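Local coordinates for phenylacetaldehyde dehydrogenase (PDB 4O5H), which probably oxidises phenylacetaldehyde to phenylacetic acid with NAD+ as a member of the aldehyde dehydrogenase family, at residues E67-R78 / A244-D255. Sequence-based numbering, arbitrary orientation.
Sequences ERDVQQAVAAAR and AGAALSRDPRID
Val70 and Val74, one turn apart on helix 67-78, press against the segment 244-255, whose helical part crosses at -43° with the axes 8.8 Å apart. The two branches of Val70 divide the work: CG1, anti to the backbone N (chi1 172°), lies on the backbone of Leu248, while CG2 reaches Ala244, 3.6 Å from its O. Val74 CG2 meets Leu248 CD1 at 3.8 Å and Ile254 CG2 more loosely, and its CG1 faces a flat Asp251-Arg253 pair. There Arg253 NE and NH2 engage Asp251 OD1 and OD2 side-on, in the guanidinium plane and through syn lone pairs, while the anti lone pair of OD1 takes the backbone N of Arg253, an Asx turn. Thus held, the guanidinium lays one face over Val74 CG1 and the start of Ala75, and NH2 adds a weak bond to Gln71 O. The bent chain of Arg78 brings NH1 edge-on to Arg253 O at 2.9 Å and Asp255 OD2 at 3.0 Å, the latter a salt bridge met on the syn side; OD2 is held chiefly by Val177 N, and Asp82 pairs with Arg78 NH2. At the other end Glu67 passes Ala247 CB and its OE2 forms a salt bridge with Arg250 NH2, in the guanidinium plane but above the carboxylate; its 2.5 Å length is doubtfully short. Leu248 and Val74 also pack on Val206 of strand 204-208, and Ile254 and Arg78 touch Val177 of strand 166-181, so both helices lie against the same mixed sheet, joined by strand 256-260 directly after Asp255, consistent with the Rossmann-type NAD-binding domain of aldehyde dehydrogenases.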
loop_
_atom_site.group_PDB
_atom_site.type_symbol
_atom_site.label_atom_id
_atom_site.label_comp_id
_atom_site.label_asym_id
_atom_site.label_seq_id
_atom_site.Cartn_x
_atom_site.Cartn_y
_atom_site.Cartn_z
ATOM N N GLU A 67 21.499 9.730 -12.860
ATOM C CA GLU A 67 21.316 9.670 -11.435
ATOM C C GLU A 67 21.673 10.992 -10.729
ATOM O O GLU A 67 20.998 11.392 -9.757
ATOM C CB GLU A 67 22.161 8.496 -10.880
ATOM C CG GLU A 67 21.827 8.158 -9.449
ATOM C CD GLU A 67 22.332 6.763 -9.022
ATOM O OE1 GLU A 67 23.499 6.439 -9.352
ATOM O OE2 GLU A 67 21.566 6.005 -8.334
ATOM N N ARG A 68 22.684 11.698 -11.224
ATOM C CA ARG A 68 23.109 12.975 -10.618
ATOM C C ARG A 68 21.979 13.983 -10.694
ATOM O O ARG A 68 21.683 14.675 -9.732
ATOM C CB ARG A 68 24.309 13.598 -11.359
ATOM C CG ARG A 68 25.586 12.799 -11.330
ATOM C CD ARG A 68 26.651 13.419 -12.256
ATOM N NE ARG A 68 26.395 13.128 -13.663
ATOM C CZ ARG A 68 27.168 13.519 -14.672
ATOM N NH1 ARG A 68 28.258 14.258 -14.462
ATOM N NH2 ARG A 68 26.853 13.176 -15.913
ATOM N N ASP A 69 21.351 14.069 -11.859
ATOM C CA ASP A 69 20.277 15.040 -12.051
ATOM C C ASP A 69 19.062 14.673 -11.184
ATOM O O ASP A 69 18.407 15.541 -10.591
ATOM C CB ASP A 69 19.881 15.146 -13.539
ATOM C CG ASP A 69 21.091 15.359 -14.442
ATOM O OD1 ASP A 69 21.791 16.399 -14.294
ATOM O OD2 ASP A 69 21.372 14.477 -15.265
ATOM N N VAL A 70 18.759 13.402 -11.126
ATOM C CA VAL A 70 17.613 12.930 -10.316
ATOM C C VAL A 70 17.869 13.235 -8.844
ATOM O O VAL A 70 16.985 13.733 -8.168
ATOM C CB VAL A 70 17.343 11.445 -10.505
ATOM C CG1 VAL A 70 16.288 10.950 -9.516
ATOM C CG2 VAL A 70 16.877 11.169 -11.919
ATOM N N GLN A 71 19.073 12.943 -8.373
ATOM C CA GLN A 71 19.451 13.284 -6.991
ATOM C C GLN A 71 19.308 14.772 -6.692
ATOM O O GLN A 71 18.846 15.130 -5.631
ATOM C CB GLN A 71 20.862 12.843 -6.684
ATOM C CG GLN A 71 20.932 11.327 -6.507
ATOM C CD GLN A 71 22.327 10.798 -6.561
ATOM O OE1 GLN A 71 23.285 11.509 -6.856
ATOM N NE2 GLN A 71 22.461 9.534 -6.270
ATOM N N GLN A 72 19.662 15.634 -7.635
ATOM C CA GLN A 72 19.452 17.092 -7.446
ATOM C C GLN A 72 17.983 17.457 -7.323
ATOM O O GLN A 72 17.614 18.324 -6.542
ATOM C CB GLN A 72 20.073 17.920 -8.561
ATOM C CG GLN A 72 21.568 17.797 -8.565
ATOM C CD GLN A 72 22.242 18.478 -7.385
ATOM O OE1 GLN A 72 21.681 19.379 -6.729
ATOM N NE2 GLN A 72 23.413 18.005 -7.056
ATOM N N ALA A 73 17.154 16.862 -8.153
ATOM C CA ALA A 73 15.709 17.093 -8.092
ATOM C C ALA A 73 15.097 16.644 -6.752
ATOM O O ALA A 73 14.246 17.332 -6.185
ATOM C CB ALA A 73 15.000 16.398 -9.248
ATOM N N VAL A 74 15.525 15.475 -6.284
ATOM C CA VAL A 74 15.088 14.964 -5.003
ATOM C C VAL A 74 15.546 15.881 -3.886
ATOM O O VAL A 74 14.762 16.181 -3.016
ATOM C CB VAL A 74 15.563 13.512 -4.810
ATOM C CG1 VAL A 74 15.298 13.040 -3.388
ATOM C CG2 VAL A 74 14.823 12.575 -5.819
ATOM N N ALA A 75 16.794 16.357 -3.963
ATOM C CA ALA A 75 17.310 17.301 -2.959
ATOM C C ALA A 75 16.442 18.565 -2.920
ATOM O O ALA A 75 16.118 19.023 -1.832
ATOM C CB ALA A 75 18.762 17.643 -3.218
ATOM N N ALA A 76 16.011 19.065 -4.083
ATOM C CA ALA A 76 15.170 20.248 -4.138
ATOM C C ALA A 76 13.797 19.991 -3.531
ATOM O O ALA A 76 13.272 20.831 -2.798
ATOM C CB ALA A 76 15.045 20.755 -5.566
ATOM N N ALA A 77 13.193 18.845 -3.878
ATOM C CA ALA A 77 11.891 18.507 -3.359
ATOM C C ALA A 77 11.928 18.327 -1.847
ATOM O O ALA A 77 11.021 18.769 -1.152
ATOM C CB ALA A 77 11.339 17.244 -4.032
ATOM N N ARG A 78 12.975 17.699 -1.357
ATOM C CA ARG A 78 13.213 17.601 0.091
ATOM C C ARG A 78 13.271 18.954 0.741
ATOM O O ARG A 78 12.633 19.185 1.756
ATOM C CB ARG A 78 14.531 16.859 0.396
ATOM C CG ARG A 78 14.367 15.359 0.483
ATOM C CD ARG A 78 14.290 14.844 1.907
ATOM N NE ARG A 78 13.117 15.297 2.655
ATOM C CZ ARG A 78 12.024 14.569 2.903
ATOM N NH1 ARG A 78 11.848 13.328 2.410
ATOM N NH2 ARG A 78 11.056 15.097 3.627
ATOM N N ALA A 244 17.108 7.290 -15.358
ATOM C CA ALA A 244 16.433 8.295 -14.547
ATOM C C ALA A 244 15.298 7.720 -13.660
ATOM O O ALA A 244 15.226 7.996 -12.456
ATOM C CB ALA A 244 15.901 9.416 -15.405
ATOM N N GLY A 245 14.453 6.892 -14.236
ATOM C CA GLY A 245 13.353 6.274 -13.486
ATOM C C GLY A 245 13.842 5.406 -12.338
ATOM O O GLY A 245 13.349 5.494 -11.199
ATOM N N ALA A 246 14.818 4.565 -12.646
ATOM C CA ALA A 246 15.318 3.646 -11.668
ATOM C C ALA A 246 15.961 4.412 -10.540
ATOM O O ALA A 246 15.773 4.078 -9.368
ATOM C CB ALA A 246 16.329 2.704 -12.323
ATOM N N ALA A 247 16.717 5.448 -10.885
ATOM C CA ALA A 247 17.385 6.235 -9.871
ATOM C C ALA A 247 16.393 6.918 -8.919
ATOM O O ALA A 247 16.631 7.001 -7.706
ATOM C CB ALA A 247 18.262 7.280 -10.515
ATOM N N LEU A 248 15.278 7.375 -9.457
ATOM C CA LEU A 248 14.261 7.977 -8.625
ATOM C C LEU A 248 13.694 6.946 -7.636
ATOM O O LEU A 248 13.607 7.200 -6.437
ATOM C CB LEU A 248 13.151 8.554 -9.505
ATOM C CG LEU A 248 12.000 9.236 -8.763
ATOM C CD1 LEU A 248 12.533 10.299 -7.789
ATOM C CD2 LEU A 248 11.039 9.833 -9.786
ATOM N N SER A 249 13.379 5.757 -8.147
ATOM C CA SER A 249 12.814 4.690 -7.308
ATOM C C SER A 249 13.695 4.252 -6.149
ATOM O O SER A 249 13.173 3.884 -5.079
ATOM C CB SER A 249 12.408 3.457 -8.146
ATOM O OG SER A 249 13.545 2.732 -8.613
ATOM N N ARG A 250 15.023 4.317 -6.322
ATOM C CA ARG A 250 15.971 3.863 -5.308
ATOM C C ARG A 250 16.383 4.948 -4.313
ATOM O O ARG A 250 17.125 4.673 -3.369
ATOM C CB ARG A 250 17.285 3.412 -5.968
ATOM C CG ARG A 250 17.233 2.291 -6.950
ATOM C CD ARG A 250 18.676 1.819 -7.269
ATOM N NE ARG A 250 19.502 2.910 -7.842
ATOM C CZ ARG A 250 19.628 3.164 -9.152
ATOM N NH1 ARG A 250 18.995 2.410 -10.038
ATOM N NH2 ARG A 250 20.376 4.170 -9.581
ATOM N N ASP A 251 15.967 6.196 -4.532
ATOM C CA ASP A 251 16.454 7.268 -3.701
ATOM C C ASP A 251 15.825 7.144 -2.318
ATOM O O ASP A 251 14.620 7.134 -2.205
ATOM C CB ASP A 251 16.173 8.633 -4.324
ATOM C CG ASP A 251 17.016 9.733 -3.724
ATOM O OD1 ASP A 251 17.026 9.894 -2.501
ATOM O OD2 ASP A 251 17.694 10.471 -4.496
ATOM N N PRO A 252 16.650 7.057 -1.246
ATOM C CA PRO A 252 16.033 6.862 0.071
ATOM C C PRO A 252 15.404 8.125 0.602
ATOM O O PRO A 252 14.779 8.098 1.638
ATOM C CB PRO A 252 17.211 6.397 0.958
ATOM C CG PRO A 252 18.444 6.961 0.266
ATOM C CD PRO A 252 18.118 6.876 -1.211
ATOM N N ARG A 253 15.568 9.246 -0.088
ATOM C CA ARG A 253 15.006 10.521 0.392
ATOM C C ARG A 253 13.618 10.831 -0.124
ATOM O O ARG A 253 13.029 11.841 0.280
ATOM C CB ARG A 253 15.949 11.701 0.097
ATOM C CG ARG A 253 17.347 11.526 0.649
ATOM C CD ARG A 253 18.298 12.521 0.008
ATOM N NE ARG A 253 18.378 12.300 -1.456
ATOM C CZ ARG A 253 19.007 13.137 -2.300
ATOM N NH1 ARG A 253 19.584 14.271 -1.858
ATOM N NH2 ARG A 253 19.047 12.868 -3.601
ATOM N N ILE A 254 13.080 9.998 -1.037
ATOM C CA ILE A 254 11.654 10.043 -1.302
ATOM C C ILE A 254 10.911 9.248 -0.228
ATOM O O ILE A 254 11.471 8.357 0.397
ATOM C CB ILE A 254 11.276 9.592 -2.727
ATOM C CG1 ILE A 254 11.537 8.113 -2.968
ATOM C CG2 ILE A 254 12.010 10.416 -3.750
ATOM C CD1 ILE A 254 10.800 7.573 -4.178
ATOM N N ASP A 255 9.662 9.600 0.001
ATOM C CA ASP A 255 8.803 8.931 0.985
ATOM C C ASP A 255 7.755 8.015 0.330
ATOM O O ASP A 255 7.298 7.043 0.928
ATOM C CB ASP A 255 8.123 10.006 1.810
ATOM C CG ASP A 255 9.139 10.854 2.548
ATOM O OD1 ASP A 255 9.948 10.267 3.305
ATOM O OD2 ASP A 255 9.178 12.076 2.320
HETATM O O HOH W 1 19.784 7.514 -6.675
HETATM O O HOH W 2 21.624 15.349 -3.588
HETATM O O HOH W 3 9.021 13.569 4.941
#